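Local coordinates for pyruvate kinase 1 (Trypanosoma brucei brucei, PDB 4KCT), which catalyses transfer of the phosphoryl group of phosphoenolpyruvate to ADP in glycolysis, giving pyruvate and ATP, and also has an intrinsic decarboxylase activity, at residues L38-K43 with Y339-V344; V108-D113 with F125-P130; V362-I367 with S411-N416. All coordinates share one frame; numbering follows the deposited sequence.

Contact 1 (L38-K43 with Y339-V344)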
loop_
_atom_site.group_PDB
_atom_site.type_symbol
_atom_site.label_atom_id
_atom_site.label_comp_id
_atom_site.label_asym_id
_atom_site.label_seq_id
_atom_site.Cartn_x
_atom_site.Cartn_y
_atom_site.Cartn_z
ATOM N N LEU A 38 -45.750 15.080 -10.144
ATOM C CA LEU A 38 -44.361 15.333 -10.509
ATOM C C LEU A 38 -43.688 16.276 -9.526
ATOM O O LEU A 38 -42.521 16.115 -9.213
ATOM C CB LEU A 38 -44.254 15.877 -11.936
ATOM C CG LEU A 38 -44.515 14.817 -13.030
ATOM C CD1 LEU A 38 -44.787 15.454 -14.393
ATOM C CD2 LEU A 38 -43.384 13.796 -13.108
ATOM N N LYS A 39 -44.411 17.301 -9.078
ATOM C CA LYS A 39 -43.854 18.207 -8.073
ATOM C C LYS A 39 -43.471 17.451 -6.812
ATOM O O LYS A 39 -42.373 17.636 -6.279
ATOM C CB LYS A 39 -44.833 19.342 -7.737
ATOM C CG LYS A 39 -44.844 20.447 -8.790
ATOM C CD LYS A 39 -45.494 21.729 -8.259
ATOM C CE LYS A 39 -46.868 21.457 -7.728
ATOM N NZ LYS A 39 -47.509 22.716 -7.208
ATOM N N ASN A 40 -44.358 16.572 -6.351
ATOM C CA ASN A 40 -44.044 15.750 -5.208
ATOM C C ASN A 40 -42.841 14.833 -5.443
ATOM O O ASN A 40 -42.048 14.590 -4.528
ATOM C CB ASN A 40 -45.259 14.945 -4.776
ATOM C CG ASN A 40 -46.313 15.809 -4.104
ATOM O OD1 ASN A 40 -46.000 16.842 -3.548
ATOM N ND2 ASN A 40 -47.560 15.388 -4.178
ATOM N N LEU A 41 -42.767 14.237 -6.626
ATOM C CA LEU A 41 -41.611 13.416 -6.975
ATOM C C LEU A 41 -40.322 14.233 -6.889
ATOM O O LEU A 41 -39.297 13.741 -6.424
ATOM C CB LEU A 41 -41.755 12.852 -8.380
ATOM C CG LEU A 41 -42.297 11.441 -8.612
ATOM C CD1 LEU A 41 -41.804 10.884 -9.955
ATOM C CD2 LEU A 41 -41.963 10.476 -7.477
ATOM N N MET A 42 -40.350 15.444 -7.436
ATOM C CA MET A 42 -39.184 16.323 -7.405
ATOM C C MET A 42 -38.814 16.685 -5.963
ATOM O O MET A 42 -37.649 16.586 -5.566
ATOM C CB MET A 42 -39.465 17.587 -8.209
ATOM C CG MET A 42 -39.485 17.322 -9.704
ATOM S SD MET A 42 -40.199 18.688 -10.634
ATOM C CE MET A 42 -40.326 17.901 -12.253
ATOM N N LYS A 43 -39.806 17.045 -5.161
ATOM C CA LYS A 43 -39.535 17.339 -3.752
ATOM C C LYS A 43 -38.990 16.126 -3.051
ATOM O O LYS A 43 -38.179 16.240 -2.160
ATOM C CB LYS A 43 -40.796 17.819 -3.041
ATOM C CG LYS A 43 -41.208 19.216 -3.450
ATOM C CD LYS A 43 -42.647 19.469 -3.013
ATOM C CE LYS A 43 -42.980 20.936 -3.037
ATOM N NZ LYS A 43 -44.318 21.135 -2.409
ATOM N N TYR A 339 -46.938 3.821 -4.057
ATOM C CA TYR A 339 -46.229 4.673 -3.119
ATOM C C TYR A 339 -45.051 5.407 -3.784
ATOM O O TYR A 339 -43.920 5.323 -3.295
ATOM C CB TYR A 339 -45.701 3.851 -1.916
ATOM C CG TYR A 339 -46.775 3.099 -1.160
ATOM C CD1 TYR A 339 -47.582 3.754 -0.229
ATOM C CD2 TYR A 339 -46.966 1.732 -1.355
ATOM C CE1 TYR A 339 -48.579 3.072 0.462
ATOM C CE2 TYR A 339 -47.943 1.042 -0.658
ATOM C CZ TYR A 339 -48.752 1.724 0.239
ATOM O OH TYR A 339 -49.717 1.048 0.932
ATOM N N PRO A 340 -45.331 6.180 -4.854
ATOM C CA PRO A 340 -44.241 6.759 -5.653
ATOM C C PRO A 340 -43.391 7.773 -4.870
ATOM O O PRO A 340 -42.170 7.731 -4.961
ATOM C CB PRO A 340 -44.974 7.449 -6.828
ATOM C CG PRO A 340 -46.405 7.556 -6.389
ATOM C CD PRO A 340 -46.639 6.352 -5.505
ATOM N N ASN A 341 -44.009 8.589 -4.016
ATOM C CA ASN A 341 -43.217 9.536 -3.194
ATOM C C ASN A 341 -42.401 8.824 -2.116
ATOM O O ASN A 341 -41.237 9.142 -1.909
ATOM C CB ASN A 341 -44.101 10.607 -2.559
ATOM C CG ASN A 341 -44.819 11.441 -3.595
ATOM O OD1 ASN A 341 -44.262 11.735 -4.644
ATOM N ND2 ASN A 341 -46.122 11.687 -3.376
ATOM N N GLU A 342 -43.003 7.839 -1.454
ATOM C CA GLU A 342 -42.330 7.164 -0.342
ATOM C C GLU A 342 -41.122 6.350 -0.879
ATOM O O GLU A 342 -40.130 6.202 -0.180
ATOM C CB GLU A 342 -43.284 6.217 0.401
ATOM C CG GLU A 342 -44.366 6.934 1.218
ATOM C CD GLU A 342 -45.572 7.343 0.375
ATOM O OE1 GLU A 342 -45.606 7.064 -0.836
ATOM O OE2 GLU A 342 -46.461 8.031 0.911
ATOM N N VAL A 343 -41.279 5.727 -2.046
ATOM C CA VAL A 343 -40.179 4.936 -2.613
ATOM C C VAL A 343 -38.975 5.831 -2.960
ATOM O O VAL A 343 -37.836 5.513 -2.598
ATOM C CB VAL A 343 -40.614 4.018 -3.801
ATOM C CG1 VAL A 343 -41.003 4.824 -5.017
ATOM C CG2 VAL A 343 -39.482 3.060 -4.178
ATOM N N VAL A 344 -39.246 7.014 -3.506
ATOM C CA VAL A 344 -38.166 7.960 -3.807
ATOM C C VAL A 344 -37.513 8.475 -2.522
ATOM O O VAL A 344 -36.294 8.567 -2.430
ATOM C CB VAL A 344 -38.649 9.125 -4.675
ATOM C CG1 VAL A 344 -37.576 10.222 -4.742
ATOM C CG2 VAL A 344 -39.028 8.611 -6.085
HETATM O O HOH W 1 -48.192 13.020 -5.504
#

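Contact 2 (V108-D113 with F125-P130)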
loop_
_atom_site.group_PDB
_atom_site.type_symbol
_atom_site.label_atom_id
_atom_site.label_comp_id
_atom_site.label_asym_id
_atom_site.label_seq_id
_atom_site.Cartn_x
_atom_site.Cartn_y
_atom_site.Cartn_z
ATOM N N VAL A 108 -40.164 -29.535 -29.619
ATOM C CA VAL A 108 -40.812 -28.526 -30.460
ATOM C C VAL A 108 -39.803 -28.012 -31.487
ATOM O O VAL A 108 -38.621 -27.861 -31.177
ATOM C CB VAL A 108 -41.375 -27.356 -29.603
ATOM C CG1 VAL A 108 -40.262 -26.671 -28.823
ATOM C CG2 VAL A 108 -42.129 -26.345 -30.465
ATOM N N CYS A 109 -40.232 -27.901 -32.743
ATOM C CA CYS A 109 -39.400 -27.306 -33.749
ATOM C C CYS A 109 -39.616 -25.795 -33.784
ATOM O O CYS A 109 -40.751 -25.322 -33.684
ATOM C CB CYS A 109 -39.668 -27.940 -35.125
ATOM S SG CYS A 109 -38.840 -29.541 -35.336
ATOM N N VAL A 110 -38.518 -25.041 -33.749
ATOM C CA VAL A 110 -38.603 -23.614 -33.918
ATOM C C VAL A 110 -38.026 -23.250 -35.271
ATOM O O VAL A 110 -37.032 -23.832 -35.705
ATOM C CB VAL A 110 -37.892 -22.838 -32.778
ATOM C CG1 VAL A 110 -38.559 -23.155 -31.447
ATOM C CG2 VAL A 110 -36.410 -23.200 -32.718
ATOM N N THR A 111 -38.753 -22.429 -36.009
ATOM C CA THR A 111 -38.396 -22.160 -37.411
ATOM C C THR A 111 -38.304 -20.665 -37.694
ATOM O O THR A 111 -38.985 -19.847 -37.040
ATOM C CB THR A 111 -39.402 -22.822 -38.385
ATOM O OG1 THR A 111 -38.965 -22.626 -39.729
ATOM C CG2 THR A 111 -40.827 -22.229 -38.205
ATOM N N THR A 112 -37.421 -20.292 -38.623
ATOM C CA THR A 112 -37.360 -18.918 -39.104
ATOM C C THR A 112 -38.069 -18.806 -40.482
ATOM O O THR A 112 -38.023 -17.770 -41.130
ATOM C CB THR A 112 -35.894 -18.439 -39.220
ATOM O OG1 THR A 112 -35.179 -19.311 -40.114
ATOM C CG2 THR A 112 -35.224 -18.502 -37.848
ATOM N N ASP A 113 -38.717 -19.891 -40.900
ATOM C CA ASP A 113 -39.582 -19.882 -42.108
ATOM C C ASP A 113 -40.862 -19.096 -41.847
ATOM O O ASP A 113 -41.703 -19.537 -41.096
ATOM C CB ASP A 113 -39.933 -21.321 -42.502
ATOM C CG ASP A 113 -40.666 -21.411 -43.853
ATOM O OD1 ASP A 113 -41.167 -20.389 -44.353
ATOM O OD2 ASP A 113 -40.771 -22.530 -44.364
ATOM N N PHE A 125 -43.248 -23.653 -34.134
ATOM C CA PHE A 125 -43.607 -22.244 -34.159
ATOM C C PHE A 125 -42.459 -21.363 -34.634
ATOM O O PHE A 125 -41.308 -21.812 -34.751
ATOM C CB PHE A 125 -44.159 -21.776 -32.791
ATOM C CG PHE A 125 -43.127 -21.723 -31.691
ATOM C CD1 PHE A 125 -42.288 -20.624 -31.555
ATOM C CD2 PHE A 125 -43.041 -22.752 -30.750
ATOM C CE1 PHE A 125 -41.375 -20.541 -30.496
ATOM C CE2 PHE A 125 -42.151 -22.678 -29.684
ATOM C CZ PHE A 125 -41.290 -21.582 -29.567
ATOM N N TYR A 126 -42.792 -20.123 -34.945
ATOM C CA TYR A 126 -41.928 -19.255 -35.707
ATOM C C TYR A 126 -41.180 -18.311 -34.732
ATOM O O TYR A 126 -41.755 -17.853 -33.732
ATOM C CB TYR A 126 -42.791 -18.436 -36.667
ATOM C CG TYR A 126 -42.080 -17.292 -37.341
ATOM C CD1 TYR A 126 -41.226 -17.522 -38.415
ATOM C CD2 TYR A 126 -42.385 -15.961 -37.009
ATOM C CE1 TYR A 126 -40.611 -16.473 -39.074
ATOM C CE2 TYR A 126 -41.834 -14.902 -37.720
ATOM C CZ TYR A 126 -40.926 -15.167 -38.730
ATOM O OH TYR A 126 -40.365 -14.141 -39.430
ATOM N N ILE A 127 -39.925 -18.002 -35.055
ATOM C CA ILE A 127 -39.184 -16.925 -34.369
ATOM C C ILE A 127 -38.632 -15.980 -35.438
ATOM O O ILE A 127 -38.153 -16.440 -36.478
ATOM C CB ILE A 127 -38.043 -17.524 -33.508
ATOM C CG1 ILE A 127 -38.628 -18.216 -32.277
ATOM C CG2 ILE A 127 -37.049 -16.450 -33.074
ATOM C CD1 ILE A 127 -37.591 -18.993 -31.463
ATOM N N ASP A 128 -38.838 -14.671 -35.257
ATOM C CA ASP A 128 -38.660 -13.704 -36.350
ATOM C C ASP A 128 -37.219 -13.183 -36.477
ATOM O O ASP A 128 -37.011 -12.059 -36.893
ATOM C CB ASP A 128 -39.643 -12.526 -36.217
ATOM C CG ASP A 128 -39.352 -11.635 -34.975
ATOM O OD1 ASP A 128 -38.292 -11.788 -34.331
ATOM O OD2 ASP A 128 -40.176 -10.769 -34.663
ATOM N N TYR A 129 -36.238 -14.034 -36.201
ATOM C CA TYR A 129 -34.814 -13.677 -36.381
ATOM C C TYR A 129 -34.135 -14.625 -37.370
ATOM O O TYR A 129 -33.940 -15.783 -37.052
ATOM C CB TYR A 129 -34.081 -13.753 -35.022
ATOM C CG TYR A 129 -32.635 -13.372 -35.089
ATOM C CD1 TYR A 129 -32.258 -12.083 -35.453
ATOM C CD2 TYR A 129 -31.631 -14.321 -34.892
ATOM C CE1 TYR A 129 -30.932 -11.741 -35.573
ATOM C CE2 TYR A 129 -30.281 -13.978 -35.003
ATOM C CZ TYR A 129 -29.948 -12.682 -35.310
ATOM O OH TYR A 129 -28.647 -12.317 -35.441
ATOM N N PRO A 130 -33.843 -14.142 -38.609
ATOM C CA PRO A 130 -33.481 -15.040 -39.719
ATOM C C PRO A 130 -32.182 -15.771 -39.519
ATOM O O PRO A 130 -32.034 -16.875 -39.995
ATOM C CB PRO A 130 -33.359 -14.092 -40.920
ATOM C CG PRO A 130 -34.300 -12.978 -40.610
ATOM C CD PRO A 130 -34.352 -12.842 -39.102
HETATM O O HOH W 2 -37.201 -15.329 -38.956
HETATM O O HOH W 3 -32.013 -19.643 -39.217
#

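Contact 3 (V362-I367 with S411-N416)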
loop_
_atom_site.group_PDB
_atom_site.type_symbol
_atom_site.label_atom_id
_atom_site.label_comp_id
_atom_site.label_asym_id
_atom_site.label_seq_id
_atom_site.Cartn_x
_atom_site.Cartn_y
_atom_site.Cartn_z
ATOM N N VAL A 362 -10.652 6.914 -0.443
ATOM C CA VAL A 362 -10.307 5.671 -1.147
ATOM C C VAL A 362 -10.626 5.678 -2.625
ATOM O O VAL A 362 -9.763 5.313 -3.432
ATOM C CB VAL A 362 -10.893 4.413 -0.478
ATOM C CG1 VAL A 362 -10.756 3.203 -1.410
ATOM C CG2 VAL A 362 -10.161 4.140 0.835
ATOM N N MET A 363 -11.831 6.149 -3.004
ATOM C CA MET A 363 -12.169 6.243 -4.417
ATOM C C MET A 363 -11.247 7.230 -5.110
ATOM O O MET A 363 -10.746 6.956 -6.205
ATOM C CB MET A 363 -13.646 6.650 -4.652
ATOM C CG MET A 363 -14.646 5.506 -4.525
ATOM S SD MET A 363 -14.679 4.529 -6.033
ATOM C CE MET A 363 -16.067 5.279 -6.911
ATOM N N PHE A 364 -11.074 8.410 -4.506
ATOM C CA PHE A 364 -10.191 9.410 -5.089
ATOM C C PHE A 364 -8.844 8.812 -5.465
ATOM O O PHE A 364 -8.354 8.966 -6.618
ATOM C CB PHE A 364 -9.999 10.607 -4.123
ATOM C CG PHE A 364 -8.976 11.624 -4.607
ATOM C CD1 PHE A 364 -9.261 12.453 -5.680
ATOM C CD2 PHE A 364 -7.668 11.626 -4.087
ATOM C CE1 PHE A 364 -8.316 13.370 -6.170
ATOM C CE2 PHE A 364 -6.690 12.512 -4.612
ATOM C CZ PHE A 364 -7.043 13.419 -5.611
ATOM N N ASN A 365 -8.197 8.205 -4.485
ATOM C CA ASN A 365 -6.851 7.647 -4.693
ATOM C C ASN A 365 -6.829 6.505 -5.711
ATOM O O ASN A 365 -5.926 6.437 -6.569
ATOM C CB ASN A 365 -6.262 7.186 -3.356
ATOM C CG ASN A 365 -5.770 8.361 -2.513
ATOM O OD1 ASN A 365 -5.187 9.299 -3.040
ATOM N ND2 ASN A 365 -6.171 8.393 -1.261
ATOM N N SER A 366 -7.811 5.618 -5.636
ATOM C CA SER A 366 -7.867 4.466 -6.569
ATOM C C SER A 366 -8.089 4.927 -8.001
ATOM O O SER A 366 -7.446 4.425 -8.947
ATOM C CB SER A 366 -8.969 3.482 -6.173
ATOM O OG SER A 366 -8.720 2.908 -4.913
ATOM N N ILE A 367 -8.997 5.876 -8.176
ATOM C CA ILE A 367 -9.247 6.446 -9.509
ATOM C C ILE A 367 -8.024 7.188 -10.063
ATOM O O ILE A 367 -7.615 6.944 -11.182
ATOM C CB ILE A 367 -10.483 7.381 -9.507
ATOM C CG1 ILE A 367 -11.754 6.546 -9.260
ATOM C CG2 ILE A 367 -10.587 8.170 -10.828
ATOM C CD1 ILE A 367 -12.925 7.364 -8.774
ATOM N N SER A 411 -16.297 15.674 -10.638
ATOM C CA SER A 411 -17.065 14.549 -10.065
ATOM C C SER A 411 -16.348 13.205 -10.242
ATOM O O SER A 411 -16.452 12.313 -9.391
ATOM C CB SER A 411 -18.479 14.483 -10.688
ATOM O OG SER A 411 -19.246 13.445 -10.064
ATOM N N LYS A 412 -15.582 13.075 -11.322
ATOM C CA LYS A 412 -14.851 11.839 -11.575
ATOM C C LYS A 412 -13.967 11.493 -10.348
ATOM O O LYS A 412 -13.759 10.310 -10.030
ATOM C CB LYS A 412 -13.973 12.011 -12.824
ATOM C CG LYS A 412 -12.911 10.952 -12.992
ATOM C CD LYS A 412 -12.146 11.170 -14.318
ATOM C CE LYS A 412 -11.160 10.024 -14.550
ATOM N NZ LYS A 412 -10.447 10.181 -15.849
ATOM N N TYR A 413 -13.438 12.517 -9.679
ATOM C CA TYR A 413 -12.508 12.291 -8.553
ATOM C C TYR A 413 -13.211 12.216 -7.201
ATOM O O TYR A 413 -12.567 11.990 -6.172
ATOM C CB TYR A 413 -11.368 13.326 -8.554
ATOM C CG TYR A 413 -10.394 13.060 -9.679
ATOM C CD1 TYR A 413 -9.460 12.007 -9.571
ATOM C CD2 TYR A 413 -10.623 13.592 -10.947
ATOM C CE1 TYR A 413 -8.627 11.671 -10.645
ATOM C CE2 TYR A 413 -9.843 13.203 -12.039
ATOM C CZ TYR A 413 -8.867 12.225 -11.878
ATOM O OH TYR A 413 -8.123 11.810 -12.968
ATOM N N ARG A 414 -14.544 12.203 -7.233
ATOM C CA ARG A 414 -15.326 11.765 -6.075
ATOM C C ARG A 414 -15.010 12.588 -4.796
ATOM O O ARG A 414 -14.632 12.025 -3.776
ATOM C CB ARG A 414 -15.083 10.267 -5.815
ATOM C CG ARG A 414 -15.631 9.317 -6.918
ATOM C CD ARG A 414 -16.922 9.832 -7.512
ATOM N NE ARG A 414 -17.774 8.775 -8.104
ATOM C CZ ARG A 414 -18.588 8.969 -9.149
ATOM N NH1 ARG A 414 -19.467 8.019 -9.501
ATOM N NH2 ARG A 414 -18.636 10.165 -9.752
ATOM N N PRO A 415 -15.124 13.922 -4.866
ATOM C CA PRO A 415 -15.048 14.676 -3.615
ATOM C C PRO A 415 -16.157 14.252 -2.638
ATOM O O PRO A 415 -17.157 13.637 -3.054
ATOM C CB PRO A 415 -15.267 16.137 -4.071
ATOM C CG PRO A 415 -16.048 16.033 -5.343
ATOM C CD PRO A 415 -15.512 14.770 -6.011
ATOM N N ASN A 416 -16.017 14.617 -1.353
ATOM C CA ASN A 416 -17.060 14.260 -0.388
ATOM C C ASN A 416 -18.046 15.424 -0.152
ATOM O O ASN A 416 -18.860 15.367 0.756
ATOM C CB ASN A 416 -16.457 13.764 0.926
ATOM C CG ASN A 416 -15.700 14.847 1.654
ATOM O OD1 ASN A 416 -15.803 16.019 1.292
ATOM N ND2 ASN A 416 -15.057 14.489 2.774
HETATM O O HOH W 4 -13.134 9.734 -2.944
#

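Contact 1 (L38-K43 with Y339-V344)
Leu41 and Asn341 mark the closest point between two helices that run side by side in the same direction: their CA atoms are 5.7 Å apart, and the axes of the short segments approach to 9.0 Å with an angle of only 15°. Tyr339 takes the N-cap position of the second helix, and Pro340 opens its first turn. Leu41 supplies the apolar half of the contact. Its CB is not aimed at the neighbouring helix, but its chi1 of -97°, well away from a staggered value, swings CD2 across the gap. There CD2 meets Val344 CG2 at 3.7 Å, the two side chains crossing at about a right angle, and the same methyl also rests near the carbonyl of Pro340, 3.7 Å from that residue's O. The two helices belong to the outer layer of the TIM barrel. Helix 35-44 comes after the first barrel strand, 23-27, and helix 340-356 after the last, 327-330; because these strands adjoin, the helices meet where the barrel closes on itself. The polar half is carried by two asparagines. The amide of Asn341 lies against the methylene of Asn40, with OD1 3.4 Å and ND2 3.6 Å from Asn40 CB, and the two amide planes are turned almost perpendicular, 89° apart. Instead of bonding to each other, the amides share a water that accepts from Asn40 ND2 at 2.8 Å and, over a longer 3.3 Å, from Asn341 ND2. No direct hydrogen bond joins the segments. Thr32 touches both Leu41 and Pro340, while Ser44, one residue beyond the first segment, packs on Asn341 and Val344.

Contact 2 (V108-D113 with F125-P130)
Thr111 O is held by two consecutive residues of the partner segment, Tyr126, which ends its strand, and Ile127 just past it: Ile127 N donates a hydrogen bond to it at 2.9 Å, and Tyr126 CA makes a CA-H...O contact at 3.3 Å. Phe125 O repeats the pattern in the other direction, accepting from Thr111 N at 2.9 Å while Val110 CA comes close beside it. With Phe125 N bonded to Cys109 O at 3.0 Å, this is a short parallel ladder pairing Val110 with Phe125 and Thr111 with Tyr126. On the face of Val110 and Phe125 the contact is apolar. A chi1 of 70° sets the Phe125 ring above its own backbone, leaning back to the valines: Val110 CG1 sits over one ring face, 4.0 Å from the centroid and 25° off the normal, a CH-pi contact, while Val108 CG2 reaches Phe125 CD2 at 3.7 Å. Ile127 CD1 adds to this patch beside Val110 CB. The opposite face carries the Tyr126 ring, whose edge meets a backbone carbonyl, with Thr112 O 3.6 Å from CE1 of Tyr126. Here the first strand turns off: Thr111 OG1 accepts from Asp113 N in an ST turn, and also bonds to Arg160 O. Past the ladder, Thr112 CG2 presses tightly on Tyr129 O at 3.1 Å. A water that donates to Ile127 O has only weak bonds to Thr112 O and Tyr126 OH. Strand 124-126 is an outermost strand of a mixed sheet, that of the B domain known in pyruvate kinases as a mobile lid; strand 107-111 separates it from the antiparallel strand 161-166, Leu132 of helix 132-135 packs on Val110 and Thr112, and Ile90 of strand 90-91 touches Ile127.

Contact 3 (V362-I367 with S411-N416)
Phe364 and Tyr413 bring the backbones closest, CA atoms 5.1 Å apart, where the start of helix 362-369 lies against the chain leaving helix 405-412. The Phe364 ring turns its edge to a backbone carbonyl, with Tyr413 O in the ring plane, 3.4 Å from CD1 of Phe364. The Tyr413 ring also lies close, set obliquely, with planes 64° apart. Ile367 projects CD1 into the bend of the second segment, 3.3 Å from Lys412 O and 3.8 Å from Arg414 CG. Met363, folded at chi2 and chi3, runs alongside the Arg414 chain, its CB 4.0 Å from Arg414 CG. The bend is held from within: Ser411 O accepts both Arg414 N and Arg414 NH2, which reach it from opposite faces, NH2 at 3.1 Å and 61° out of the carbonyl plane. Arg414 also forms a salt bridge with Asp326 and bonds to Gly324 O, while Lys412 and Tyr413 share Glu379. A water accepts from Phe364 N at 2.9 Å and links that helix to Arg414 O. Leu4 of a second subunit packs on Ile367. Helix 405-412 connects strands 396-400 and 419-423 of the parallel part of the C-domain sheet, a classic beta-alpha-beta crossover; the contact joins its exit to the helix that follows the barrel, at the border between the two domains.

Along the chain, contact 1 spans nearly the whole barrel domain, bringing together its early and late helices; contact 2 falls between those ends, in the sheet inserted after barrel strand 80-84. Contact 3 comes last, joining the helix after 340-356 to residues 411-416 of the alpha/beta domain. None touches another: the centres of contacts 1 and 2 are about 44 Å apart, those of contacts 1 and 3 about 30 Å, and those of contacts 2 and 3, on opposite sides of the chain's centre, about 50 Å. Helices 340-356 and 362-369 follow each other and connect contact 1 to contact 3. The three contacts thus fall in barrel, lid and the border of the domain binding fructose 2,6-bisphosphate.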